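Long-range contacts in N-acetyltransferase domain-containing protein (Pyrococcus horikoshii, PDB 1WWZ), which probably acts as an acyltransferase of the GNAT family and binds acetyl-coenzyme A, though its acceptor substrate is not established: residues K105-C110 / N134-F139; D55-A60 / V67-C72; K79-I84 / T120-V125. One frame throughout, in Å; residues are numbered along the deposited sequence.

Interaction 1 of 3, residues K105-C110 / N134-F139. With ACO (acetyl coenzyme *a), chain C.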
loop_
_atom_site.group_PDB
_atom_site.type_symbol
_atom_site.label_atom_id
_atom_site.label_comp_id
_atom_site.label_asym_id
_atom_site.label_seq_id
_atom_site.Cartn_x
_atom_site.Cartn_y
_atom_site.Cartn_z
ATOM N N LYS A 105 -4.736 3.747 -1.862
ATOM C CA LYS A 105 -3.408 4.164 -1.410
ATOM C C LYS A 105 -3.435 4.635 0.037
ATOM O O LYS A 105 -2.538 4.326 0.826
ATOM C CB LYS A 105 -2.861 5.279 -2.299
ATOM C CG LYS A 105 -2.668 4.873 -3.753
ATOM C CD LYS A 105 -2.082 6.015 -4.571
ATOM C CE LYS A 105 -0.642 6.303 -4.178
ATOM N NZ LYS A 105 0.244 5.142 -4.478
ATOM N N LEU A 106 -4.472 5.386 0.383
ATOM C CA LEU A 106 -4.606 5.881 1.741
ATOM C C LEU A 106 -4.834 4.731 2.716
ATOM O O LEU A 106 -4.274 4.728 3.808
ATOM C CB LEU A 106 -5.758 6.890 1.826
ATOM C CG LEU A 106 -5.464 8.291 1.270
ATOM C CD1 LEU A 106 -6.756 9.080 1.164
ATOM C CD2 LEU A 106 -4.464 9.015 2.176
ATOM N N LEU A 107 -5.646 3.748 2.319
ATOM C CA LEU A 107 -5.927 2.615 3.198
ATOM C C LEU A 107 -4.684 1.764 3.430
ATOM O O LEU A 107 -4.416 1.337 4.554
ATOM C CB LEU A 107 -7.070 1.765 2.628
ATOM C CG LEU A 107 -7.607 0.627 3.508
ATOM C CD1 LEU A 107 -7.981 1.159 4.893
ATOM C CD2 LEU A 107 -8.822 0.001 2.835
ATOM N N ILE A 108 -3.921 1.520 2.369
ATOM C CA ILE A 108 -2.693 0.744 2.488
ATOM C C ILE A 108 -1.728 1.476 3.427
ATOM O O ILE A 108 -1.081 0.859 4.272
ATOM C CB ILE A 108 -2.035 0.543 1.102
ATOM C CG1 ILE A 108 -2.891 -0.429 0.279
ATOM C CG2 ILE A 108 -0.607 0.023 1.257
ATOM C CD1 ILE A 108 -2.436 -0.599 -1.171
ATOM N N THR A 109 -1.650 2.795 3.279
ATOM C CA THR A 109 -0.788 3.609 4.126
ATOM C C THR A 109 -1.238 3.458 5.575
ATOM O O THR A 109 -0.417 3.320 6.484
ATOM C CB THR A 109 -0.868 5.094 3.726
ATOM O OG1 THR A 109 -0.378 5.249 2.390
ATOM C CG2 THR A 109 -0.033 5.956 4.667
ATOM N N CYS A 110 -2.550 3.489 5.778
ATOM C CA CYS A 110 -3.127 3.343 7.109
ATOM C C CYS A 110 -2.795 1.985 7.726
ATOM O O CYS A 110 -2.408 1.899 8.893
ATOM C CB CYS A 110 -4.647 3.508 7.041
ATOM S SG CYS A 110 -5.508 3.039 8.564
ATOM N N ASN A 134 -17.255 -2.662 0.910
ATOM C CA ASN A 134 -16.663 -3.561 -0.082
ATOM C C ASN A 134 -15.149 -3.391 -0.057
ATOM O O ASN A 134 -14.402 -4.370 -0.053
ATOM C CB ASN A 134 -17.192 -3.256 -1.489
ATOM C CG ASN A 134 -16.507 -4.096 -2.566
ATOM O OD1 ASN A 134 -16.407 -5.320 -2.448
ATOM N ND2 ASN A 134 -16.040 -3.441 -3.620
ATOM N N LEU A 135 -14.696 -2.141 -0.033
ATOM C CA LEU A 135 -13.268 -1.858 0.006
ATOM C C LEU A 135 -12.642 -2.456 1.266
ATOM O O LEU A 135 -11.607 -3.118 1.203
ATOM C CB LEU A 135 -13.018 -0.345 -0.036
ATOM C CG LEU A 135 -11.555 0.110 0.070
ATOM C CD1 LEU A 135 -10.699 -0.629 -0.959
ATOM C CD2 LEU A 135 -11.474 1.617 -0.143
ATOM N N TYR A 136 -13.267 -2.226 2.416
ATOM C CA TYR A 136 -12.725 -2.762 3.662
ATOM C C TYR A 136 -12.621 -4.291 3.672
ATOM O O TYR A 136 -11.628 -4.847 4.145
ATOM C CB TYR A 136 -13.566 -2.304 4.860
ATOM C CG TYR A 136 -13.497 -0.814 5.140
ATOM C CD1 TYR A 136 -12.277 -0.132 5.113
ATOM C CD2 TYR A 136 -14.644 -0.097 5.476
ATOM C CE1 TYR A 136 -12.206 1.232 5.415
ATOM C CE2 TYR A 136 -14.583 1.263 5.781
ATOM C CZ TYR A 136 -13.361 1.920 5.750
ATOM O OH TYR A 136 -13.296 3.261 6.065
ATOM N N GLU A 137 -13.642 -4.972 3.158
ATOM C CA GLU A 137 -13.627 -6.433 3.138
ATOM C C GLU A 137 -12.513 -6.969 2.239
ATOM O O GLU A 137 -11.921 -8.011 2.521
ATOM C CB GLU A 137 -14.985 -6.981 2.683
ATOM C CG GLU A 137 -16.143 -6.560 3.574
ATOM C CD GLU A 137 -17.428 -7.307 3.263
ATOM O OE1 GLU A 137 -17.773 -7.430 2.070
ATOM O OE2 GLU A 137 -18.097 -7.765 4.215
ATOM N N LYS A 138 -12.226 -6.249 1.161
ATOM C CA LYS A 138 -11.168 -6.650 0.240
ATOM C C LYS A 138 -9.816 -6.606 0.933
ATOM O O LYS A 138 -8.863 -7.263 0.510
ATOM C CB LYS A 138 -11.154 -5.725 -0.972
ATOM C CG LYS A 138 -12.293 -5.996 -1.921
ATOM C CD LYS A 138 -12.449 -4.885 -2.932
ATOM C CE LYS A 138 -13.281 -5.370 -4.102
ATOM N NZ LYS A 138 -12.694 -4.836 -5.362
ATOM N N PHE A 139 -9.737 -5.821 2.002
ATOM C CA PHE A 139 -8.501 -5.693 2.750
ATOM C C PHE A 139 -8.497 -6.492 4.042
ATOM O O PHE A 139 -7.646 -6.289 4.905
ATOM C CB PHE A 139 -8.210 -4.218 3.019
ATOM C CG PHE A 139 -7.551 -3.529 1.864
ATOM C CD1 PHE A 139 -6.163 -3.481 1.771
ATOM C CD2 PHE A 139 -8.312 -2.995 0.830
ATOM C CE1 PHE A 139 -5.540 -2.913 0.662
ATOM C CE2 PHE A 139 -7.699 -2.425 -0.285
ATOM C CZ PHE A 139 -6.309 -2.383 -0.369
HETATM N N1A ACO C . -18.937 0.423 -5.084
HETATM C C2A ACO C . -18.267 -0.730 -5.120
HETATM N N3A ACO C . -16.963 -0.921 -4.761
HETATM C C4A ACO C . -16.338 0.259 -4.327
HETATM C C5A ACO C . -16.958 1.492 -4.269
HETATM C C6A ACO C . -18.351 1.560 -4.682
HETATM N N6A ACO C . -19.036 2.709 -4.679
HETATM N N7A ACO C . -16.069 2.457 -3.810
HETATM C C8A ACO C . -14.962 1.799 -3.599
HETATM N N9A ACO C . -15.044 0.439 -3.888
HETATM C C1B ACO C . -14.027 -0.593 -3.783
HETATM C C2B ACO C . -13.562 -1.174 -5.129
HETATM O O2B ACO C . -13.110 -2.519 -4.872
HETATM C C3B ACO C . -12.485 -0.150 -5.578
HETATM O O3B ACO C . -11.580 -0.864 -6.443
HETATM P P3B ACO C . -11.675 -0.977 -8.044
HETATM O O7A ACO C . -12.977 -1.682 -8.276
HETATM O O8A ACO C . -10.530 -1.783 -8.436
HETATM O O9A ACO C . -11.641 0.406 -8.571
HETATM C C4B ACO C . -11.815 0.208 -4.278
HETATM O O4B ACO C . -12.809 -0.120 -3.266
HETATM C C5B ACO C . -11.548 1.682 -4.065
HETATM O O5B ACO C . -10.972 2.335 -5.183
HETATM P P1A ACO C . -10.453 3.827 -5.006
HETATM O O1A ACO C . -10.502 4.467 -6.319
HETATM O O2A ACO C . -9.109 3.777 -4.305
HETATM O O3A ACO C . -11.698 4.460 -4.145
HETATM P P2A ACO C . -11.833 5.905 -3.610
HETATM O O4A ACO C . -13.111 6.376 -4.178
HETATM O O5A ACO C . -10.589 6.636 -3.976
HETATM O O6A ACO C . -11.919 5.799 -2.059
HETATM C CBP ACO C . -13.715 5.997 -0.332
HETATM C CCP ACO C . -13.008 5.093 -1.314
HETATM C CDP ACO C . -14.737 5.099 0.443
HETATM C CEP ACO C . -12.688 6.641 0.627
HETATM C CAP ACO C . -14.443 7.127 -1.157
HETATM O OAP ACO C . -15.413 6.528 -2.013
HETATM C C9P ACO C . -15.191 8.195 -0.317
HETATM O O9P ACO C . -14.647 9.237 0.026
HETATM N N8P ACO C . -16.487 7.905 0.028
HETATM C C7P ACO C . -17.355 8.798 0.835
HETATM C C6P ACO C . -16.971 8.870 2.326
HETATM C C5P ACO C . -17.038 7.525 3.008
HETATM O O5P ACO C . -18.032 6.770 2.853
HETATM N N4P ACO C . -16.035 7.152 3.788
HETATM C C3P ACO C . -15.746 5.970 4.606
HETATM C C2P ACO C . -16.518 6.197 5.909
HETATM S S1P ACO C . -16.149 4.740 7.029
HETATM C C ACO C . -15.051 5.346 7.907
HETATM O O ACO C . -14.531 6.556 7.869
HETATM C CH3 ACO C . -14.203 4.669 9.148
#

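Interaction 2 of 3, residues D55-A60 / V67-C72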
loop_
_atom_site.group_PDB
_atom_site.type_symbol
_atom_site.label_atom_id
_atom_site.label_comp_id
_atom_site.label_asym_id
_atom_site.label_seq_id
_atom_site.Cartn_x
_atom_site.Cartn_y
_atom_site.Cartn_z
ATOM N N ASP A 55 -1.028 12.219 14.824
ATOM C CA ASP A 55 0.101 11.389 14.423
ATOM C C ASP A 55 -0.216 10.426 13.279
ATOM O O ASP A 55 0.693 9.932 12.618
ATOM C CB ASP A 55 0.621 10.602 15.631
ATOM C CG ASP A 55 1.888 9.827 15.322
ATOM O OD1 ASP A 55 2.827 10.423 14.752
ATOM O OD2 ASP A 55 1.949 8.624 15.654
ATOM N N GLY A 56 -1.499 10.162 13.041
ATOM C CA GLY A 56 -1.877 9.250 11.973
ATOM C C GLY A 56 -2.817 9.881 10.965
ATOM O O GLY A 56 -3.634 9.201 10.345
ATOM N N PHE A 57 -2.700 11.194 10.808
ATOM C CA PHE A 57 -3.532 11.951 9.881
ATOM C C PHE A 57 -2.780 12.018 8.551
ATOM O O PHE A 57 -1.834 12.793 8.402
ATOM C CB PHE A 57 -3.758 13.358 10.446
ATOM C CG PHE A 57 -5.066 13.978 10.050
ATOM C CD1 PHE A 57 -6.041 14.232 11.011
ATOM C CD2 PHE A 57 -5.313 14.339 8.732
ATOM C CE1 PHE A 57 -7.245 14.843 10.662
ATOM C CE2 PHE A 57 -6.513 14.949 8.371
ATOM C CZ PHE A 57 -7.481 15.203 9.341
ATOM N N PHE A 58 -3.194 11.191 7.596
ATOM C CA PHE A 58 -2.556 11.134 6.284
ATOM C C PHE A 58 -3.412 11.786 5.211
ATOM O O PHE A 58 -4.628 11.615 5.191
ATOM C CB PHE A 58 -2.304 9.677 5.885
ATOM C CG PHE A 58 -1.237 9.009 6.690
ATOM C CD1 PHE A 58 0.103 9.178 6.360
ATOM C CD2 PHE A 58 -1.566 8.235 7.798
ATOM C CE1 PHE A 58 1.101 8.586 7.124
ATOM C CE2 PHE A 58 -0.576 7.639 8.571
ATOM C CZ PHE A 58 0.762 7.816 8.233
ATOM N N VAL A 59 -2.773 12.528 4.315
ATOM C CA VAL A 59 -3.496 13.170 3.229
ATOM C C VAL A 59 -2.942 12.739 1.879
ATOM O O VAL A 59 -1.746 12.475 1.742
ATOM C CB VAL A 59 -3.423 14.713 3.317
ATOM C CG1 VAL A 59 -4.150 15.198 4.569
ATOM C CG2 VAL A 59 -1.969 15.168 3.320
ATOM N N ALA A 60 -3.830 12.639 0.895
ATOM C CA ALA A 60 -3.441 12.283 -0.461
ATOM C C ALA A 60 -3.420 13.611 -1.202
ATOM O O ALA A 60 -4.362 14.397 -1.100
ATOM C CB ALA A 60 -4.469 11.342 -1.091
ATOM N N VAL A 67 -6.639 15.955 -1.870
ATOM C CA VAL A 67 -7.789 15.389 -2.563
ATOM C C VAL A 67 -8.432 14.262 -1.772
ATOM O O VAL A 67 -9.444 13.703 -2.185
ATOM C CB VAL A 67 -7.400 14.855 -3.958
ATOM C CG1 VAL A 67 -6.761 15.966 -4.776
ATOM C CG2 VAL A 67 -6.459 13.674 -3.824
ATOM N N GLY A 68 -7.834 13.930 -0.633
ATOM C CA GLY A 68 -8.374 12.869 0.194
ATOM C C GLY A 68 -7.570 12.729 1.470
ATOM O O GLY A 68 -6.455 13.240 1.558
ATOM N N PHE A 69 -8.134 12.062 2.469
ATOM C CA PHE A 69 -7.412 11.867 3.715
ATOM C C PHE A 69 -7.975 10.725 4.532
ATOM O O PHE A 69 -9.095 10.266 4.305
ATOM C CB PHE A 69 -7.372 13.175 4.537
ATOM C CG PHE A 69 -8.698 13.597 5.117
ATOM C CD1 PHE A 69 -9.059 13.227 6.410
ATOM C CD2 PHE A 69 -9.566 14.414 4.391
ATOM C CE1 PHE A 69 -10.259 13.668 6.978
ATOM C CE2 PHE A 69 -10.769 14.861 4.948
ATOM C CZ PHE A 69 -11.116 14.488 6.243
ATOM N N ILE A 70 -7.168 10.240 5.463
ATOM C CA ILE A 70 -7.580 9.153 6.332
ATOM C C ILE A 70 -6.981 9.448 7.698
ATOM O O ILE A 70 -5.861 9.952 7.798
ATOM C CB ILE A 70 -7.107 7.775 5.773
ATOM C CG1 ILE A 70 -7.698 6.642 6.613
ATOM C CG2 ILE A 70 -5.581 7.704 5.729
ATOM C CD1 ILE A 70 -7.556 5.261 5.958
ATOM N N VAL A 71 -7.747 9.168 8.743
ATOM C CA VAL A 71 -7.313 9.424 10.110
ATOM C C VAL A 71 -7.109 8.095 10.811
ATOM O O VAL A 71 -8.065 7.362 11.045
ATOM C CB VAL A 71 -8.371 10.251 10.860
ATOM C CG1 VAL A 71 -7.925 10.512 12.292
ATOM C CG2 VAL A 71 -8.600 11.566 10.120
ATOM N N CYS A 72 -5.852 7.802 11.136
ATOM C CA CYS A 72 -5.468 6.545 11.775
ATOM C C CYS A 72 -5.064 6.766 13.229
ATOM O O CYS A 72 -4.152 7.538 13.513
ATOM C CB CYS A 72 -4.306 5.931 10.999
ATOM S SG CYS A 72 -4.505 6.069 9.198
#

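Interaction 3 of 3, residues K79-I84 / T120-V125. With ACO (acetyl coenzyme *a), chain C.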
loop_
_atom_site.group_PDB
_atom_site.type_symbol
_atom_site.label_atom_id
_atom_site.label_comp_id
_atom_site.label_asym_id
_atom_site.label_seq_id
_atom_site.Cartn_x
_atom_site.Cartn_y
_atom_site.Cartn_z
ATOM N N LYS A 79 -14.271 -0.871 23.753
ATOM C CA LYS A 79 -14.992 -1.578 24.805
ATOM C C LYS A 79 -15.364 -2.970 24.315
ATOM O O LYS A 79 -15.559 -3.886 25.110
ATOM C CB LYS A 79 -16.256 -0.805 25.187
ATOM C CG LYS A 79 -15.989 0.630 25.634
ATOM C CD LYS A 79 -17.284 1.363 25.973
ATOM C CE LYS A 79 -17.967 0.758 27.188
ATOM N NZ LYS A 79 -17.104 0.885 28.391
ATOM N N TYR A 80 -15.451 -3.127 22.996
ATOM C CA TYR A 80 -15.801 -4.412 22.404
ATOM C C TYR A 80 -14.620 -5.381 22.443
ATOM O O TYR A 80 -14.798 -6.572 22.690
ATOM C CB TYR A 80 -16.273 -4.197 20.967
ATOM C CG TYR A 80 -17.440 -3.247 20.880
ATOM C CD1 TYR A 80 -18.727 -3.655 21.232
ATOM C CD2 TYR A 80 -17.250 -1.923 20.489
ATOM C CE1 TYR A 80 -19.799 -2.765 21.194
ATOM C CE2 TYR A 80 -18.306 -1.029 20.448
ATOM C CZ TYR A 80 -19.578 -1.452 20.801
ATOM O OH TYR A 80 -20.622 -0.561 20.756
ATOM N N GLU A 81 -13.414 -4.869 22.211
ATOM C CA GLU A 81 -12.215 -5.704 22.243
ATOM C C GLU A 81 -11.624 -5.675 23.651
ATOM O O GLU A 81 -10.709 -6.433 23.974
ATOM C CB GLU A 81 -11.173 -5.192 21.245
ATOM C CG GLU A 81 -11.654 -5.130 19.804
ATOM C CD GLU A 81 -12.132 -6.472 19.284
ATOM O OE1 GLU A 81 -11.394 -7.466 19.433
ATOM O OE2 GLU A 81 -13.243 -6.532 18.720
ATOM N N GLY A 82 -12.151 -4.779 24.480
ATOM C CA GLY A 82 -11.683 -4.658 25.849
ATOM C C GLY A 82 -10.227 -4.261 25.996
ATOM O O GLY A 82 -9.604 -4.571 27.012
ATOM N N ARG A 83 -9.677 -3.571 24.999
ATOM C CA ARG A 83 -8.281 -3.156 25.052
ATOM C C ARG A 83 -7.959 -2.117 23.982
ATOM O O ARG A 83 -8.808 -1.775 23.162
ATOM C CB ARG A 83 -7.373 -4.374 24.874
ATOM C CG ARG A 83 -7.581 -5.095 23.554
ATOM C CD ARG A 83 -6.996 -6.496 23.584
ATOM N NE ARG A 83 -7.244 -7.202 22.328
ATOM C CZ ARG A 83 -6.483 -7.082 21.246
ATOM N NH1 ARG A 83 -5.425 -6.288 21.275
ATOM N NH2 ARG A 83 -6.775 -7.749 20.137
ATOM N N ILE A 84 -6.731 -1.613 24.003
ATOM C CA ILE A 84 -6.294 -0.624 23.026
ATOM C C ILE A 84 -6.158 -1.281 21.658
ATOM O O ILE A 84 -5.568 -2.354 21.533
ATOM C CB ILE A 84 -4.919 -0.015 23.409
ATOM C CG1 ILE A 84 -5.044 0.784 24.707
ATOM C CG2 ILE A 84 -4.392 0.857 22.269
ATOM C CD1 ILE A 84 -6.026 1.925 24.630
ATOM N N THR A 120 -4.856 -5.219 15.840
ATOM C CA THR A 120 -6.273 -5.138 15.523
ATOM C C THR A 120 -6.640 -3.718 15.106
ATOM O O THR A 120 -6.164 -2.752 15.699
ATOM C CB THR A 120 -7.126 -5.512 16.750
ATOM O OG1 THR A 120 -6.782 -6.829 17.188
ATOM C CG2 THR A 120 -8.600 -5.472 16.408
ATOM N N ILE A 121 -7.473 -3.600 14.076
ATOM C CA ILE A 121 -7.925 -2.296 13.605
ATOM C C ILE A 121 -9.447 -2.316 13.570
ATOM O O ILE A 121 -10.056 -3.201 12.971
ATOM C CB ILE A 121 -7.384 -1.968 12.201
ATOM C CG1 ILE A 121 -5.852 -1.964 12.227
ATOM C CG2 ILE A 121 -7.897 -0.593 11.752
ATOM C CD1 ILE A 121 -5.213 -1.789 10.868
ATOM N N GLU A 122 -10.053 -1.331 14.223
ATOM C CA GLU A 122 -11.505 -1.235 14.312
ATOM C C GLU A 122 -12.041 0.020 13.624
ATOM O O GLU A 122 -11.358 1.043 13.556
ATOM C CB GLU A 122 -11.900 -1.238 15.794
ATOM C CG GLU A 122 -13.379 -1.081 16.096
ATOM C CD GLU A 122 -13.637 -1.044 17.593
ATOM O OE1 GLU A 122 -13.788 -2.119 18.213
ATOM O OE2 GLU A 122 -13.666 0.069 18.159
ATOM N N LEU A 123 -13.262 -0.068 13.105
ATOM C CA LEU A 123 -13.889 1.073 12.446
ATOM C C LEU A 123 -15.400 0.913 12.407
ATOM O O LEU A 123 -15.926 -0.190 12.562
ATOM C CB LEU A 123 -13.353 1.236 11.013
ATOM C CG LEU A 123 -13.670 0.105 10.023
ATOM C CD1 LEU A 123 -15.082 0.289 9.462
ATOM C CD2 LEU A 123 -12.661 0.116 8.878
ATOM N N TRP A 124 -16.088 2.033 12.219
ATOM C CA TRP A 124 -17.538 2.045 12.112
ATOM C C TRP A 124 -17.874 2.693 10.778
ATOM O O TRP A 124 -17.305 3.727 10.415
ATOM C CB TRP A 124 -18.177 2.845 13.250
ATOM C CG TRP A 124 -18.085 2.181 14.588
ATOM C CD1 TRP A 124 -17.069 2.291 15.496
ATOM C CD2 TRP A 124 -19.061 1.313 15.179
ATOM N NE1 TRP A 124 -17.357 1.552 16.619
ATOM C CE2 TRP A 124 -18.573 0.943 16.451
ATOM C CE3 TRP A 124 -20.303 0.818 14.757
ATOM C CZ2 TRP A 124 -19.285 0.093 17.308
ATOM C CZ3 TRP A 124 -21.011 -0.027 15.609
ATOM C CH2 TRP A 124 -20.498 -0.378 16.871
ATOM N N VAL A 125 -18.792 2.077 10.045
ATOM C CA VAL A 125 -19.189 2.588 8.745
ATOM C C VAL A 125 -20.707 2.545 8.613
ATOM O O VAL A 125 -21.363 1.686 9.206
ATOM C CB VAL A 125 -18.520 1.757 7.614
ATOM C CG1 VAL A 125 -18.828 0.279 7.800
ATOM C CG2 VAL A 125 -18.991 2.239 6.255
HETATM N N1A ACO C . -18.937 0.423 -5.084
HETATM C C2A ACO C . -18.267 -0.730 -5.120
HETATM N N3A ACO C . -16.963 -0.921 -4.761
HETATM C C4A ACO C . -16.338 0.259 -4.327
HETATM C C5A ACO C . -16.958 1.492 -4.269
HETATM C C6A ACO C . -18.351 1.560 -4.682
HETATM N N6A ACO C . -19.036 2.709 -4.679
HETATM N N7A ACO C . -16.069 2.457 -3.810
HETATM C C8A ACO C . -14.962 1.799 -3.599
HETATM N N9A ACO C . -15.044 0.439 -3.888
HETATM C C1B ACO C . -14.027 -0.593 -3.783
HETATM C C2B ACO C . -13.562 -1.174 -5.129
HETATM O O2B ACO C . -13.110 -2.519 -4.872
HETATM C C3B ACO C . -12.485 -0.150 -5.578
HETATM O O3B ACO C . -11.580 -0.864 -6.443
HETATM P P3B ACO C . -11.675 -0.977 -8.044
HETATM O O7A ACO C . -12.977 -1.682 -8.276
HETATM O O8A ACO C . -10.530 -1.783 -8.436
HETATM O O9A ACO C . -11.641 0.406 -8.571
HETATM C C4B ACO C . -11.815 0.208 -4.278
HETATM O O4B ACO C . -12.809 -0.120 -3.266
HETATM C C5B ACO C . -11.548 1.682 -4.065
HETATM O O5B ACO C . -10.972 2.335 -5.183
HETATM P P1A ACO C . -10.453 3.827 -5.006
HETATM O O1A ACO C . -10.502 4.467 -6.319
HETATM O O2A ACO C . -9.109 3.777 -4.305
HETATM O O3A ACO C . -11.698 4.460 -4.145
HETATM P P2A ACO C . -11.833 5.905 -3.610
HETATM O O4A ACO C . -13.111 6.376 -4.178
HETATM O O5A ACO C . -10.589 6.636 -3.976
HETATM O O6A ACO C . -11.919 5.799 -2.059
HETATM C CBP ACO C . -13.715 5.997 -0.332
HETATM C CCP ACO C . -13.008 5.093 -1.314
HETATM C CDP ACO C . -14.737 5.099 0.443
HETATM C CEP ACO C . -12.688 6.641 0.627
HETATM C CAP ACO C . -14.443 7.127 -1.157
HETATM O OAP ACO C . -15.413 6.528 -2.013
HETATM C C9P ACO C . -15.191 8.195 -0.317
HETATM O O9P ACO C . -14.647 9.237 0.026
HETATM N N8P ACO C . -16.487 7.905 0.028
HETATM C C7P ACO C . -17.355 8.798 0.835
HETATM C C6P ACO C . -16.971 8.870 2.326
HETATM C C5P ACO C . -17.038 7.525 3.008
HETATM O O5P ACO C . -18.032 6.770 2.853
HETATM N N4P ACO C . -16.035 7.152 3.788
HETATM C C3P ACO C . -15.746 5.970 4.606
HETATM C C2P ACO C . -16.518 6.197 5.909
HETATM S S1P ACO C . -16.149 4.740 7.029
HETATM C C ACO C . -15.051 5.346 7.907
HETATM O O ACO C . -14.531 6.556 7.869
HETATM C CH3 ACO C . -14.203 4.669 9.148
#

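Interaction 1 of 3, residues K105-C110 / N134-F139
N134 ND2 donates to N3A of the acetyl-CoA adenine at 2.9 Å, a somewhat bent bond (144° at the hydrogen). N134 lies on helix 130-138, the same helix that turns L135, Y136 and the residue just past its end, F139, against helix 102-115. In the GNAT fold the latter is the helix that follows the pyrophosphate-binding loop, and here G101, G103 and R104 give their backbone N-H groups to the cofactor. L107 carries the contact. Its first torsion (chi1 -173°) turns CG away from the backbone N and beside the carbonyl carbon, carrying CD2 in among three side chains: against L135 CG at 3.9 Å, obliquely to the Y136 ring, and over one face of the F139 ring, 4.1 Å from its centroid and 29° off the normal. That last approach is a CH-pi contact. I108 crosses F139 at about a right angle, CG1 lying 3.7 Å from CE1. No hydrogen bond joins the two helical segments, so the join is purely apolar, and K138 of the second subunit packs on both I108 and F139. L135 serves two surfaces at once, since its CD1 also lies 3.2 Å from the ribose O4B. Cutting it back to an alanine here is likely to leave L107 CD2 without one of its three apolar neighbours and open a gap beside the ribose. Farther along the cofactor, the edge of the Y136 ring meets S1P near the ring plane, and Y136 OH sits 3.3 Å from the thioester carbon C.

Interaction 2 of 3, residues D55-A60 / V67-C72
F57 and F69 come together on one face of the strand pair through quite different first torsions: F57 has CG roughly anti to the backbone N (chi1 -150°), which swings its ring toward F69 and V71, whereas F69 places CG between its backbone N and carbonyl carbon (chi1 70°). The two rings end almost parallel, 12° apart, but slid so far that they barely overlap, with F57 CE2 against F69 CD1 at 3.6 Å. V71 then reaches over a face of the F57 ring; its CG2 lies 3.8 Å from the centroid, nearer the rim than the middle, in a CH-pi contact. On the same side V59 CG1 touches F69 CB, and L20 and I46 from helices 14-27 and 38-53 cover the phenylalanines. Strands 57-62 and 65-78 form an antiparallel beta hairpin of the central GNAT sheet. F58 and I70 make a hydrogen-bonded pair, exchanging two N-H to O bonds, each of 2.9 Å. Near the turn V67 and G68 both face A60, a classic beta bulge, so A60 N bonds to G68 O while A60 O receives V67 N. At the far end C72 N bonds to G56 O at 2.7 Å. G56 comes close to the other strand, its CA 3.2 Å from C72 O, which probably leaves little room there for a side chain. On the opposite face F58 CB packs on I70 CG2, and C72 SG lies at the edge of the F58 ring, 3.9 Å from CD2, while F113 of helix 102-115 meets the same ring edge-to-face.

Interaction 3 of 3, residues K79-I84 / T120-V125
Y80 brings the CE2 side of its ring to the edge of the W124 indole, CE2 lying 3.5 Å from CZ2 and close to the tryptophan plane. The two rings are turned 60° apart with centroids 5.7 Å from each other, an oblique meeting, and the tyrosine OH stands beside CZ2 and CH2. Two residues before W124 on the strand, E122, its CG anti to the backbone N and the chain extended beyond (chi1 177°, chi2 -178°), runs out until OE1 lies 4.0 Å from E81 CG. The two carboxylates are close, E81 OE2 being 4.5 Å from E122 OE1, a repulsion probably offset by R152, whose NH1 forms salt bridges to both; E122 OE1 is also hydrogen-bonded to S78 OG, and E81 OE1 pairs with R156. Segment 79-84 holds the turn that leads out of strand 65-78 and the start of strand 83-93, and G82 and R83 both face S78 in a G1 beta bulge, G82 taking the positive phi. From there strand 83-93 runs parallel to strand 120-126, the two linked through helix 102-115 as a beta-alpha-beta crossover of the GNAT core. R83 stretches its guanidinium across the T120 side chain, NH2 standing 3.1 Å from OG1, and the same NH2 makes a salt bridge to D119. At the other end of the 120-125 strand the acetyl-CoA comes in: W124 O lies 3.5 Å from the acetyl CH3, and V125 CB is 3.9 Å from S1P.

Helix 102-115 of interaction 1 lies on the hairpin of interaction 2: C110 SG is 3.3 Å from C72 SG, and T109 CG2 is 3.6 Å from F58 CD1, though the two centres are about 13 Å apart. The same helix joins strand 83-93 to strand 120-126, linking interactions 1 and 3 along the chain; their centres are about 17 Å apart, and the direct touch comes from helix 130-138, Y136 CE1 lying 3.7 Å from L123 CD2. Both reach acetyl-CoA, Y136 and residues L123-V125 bordering its thioester end. Interaction 2 lies farther off, the I70 side chain about 7 Å from acetyl-CoA, and shares the sheet with interaction 3 without touching it.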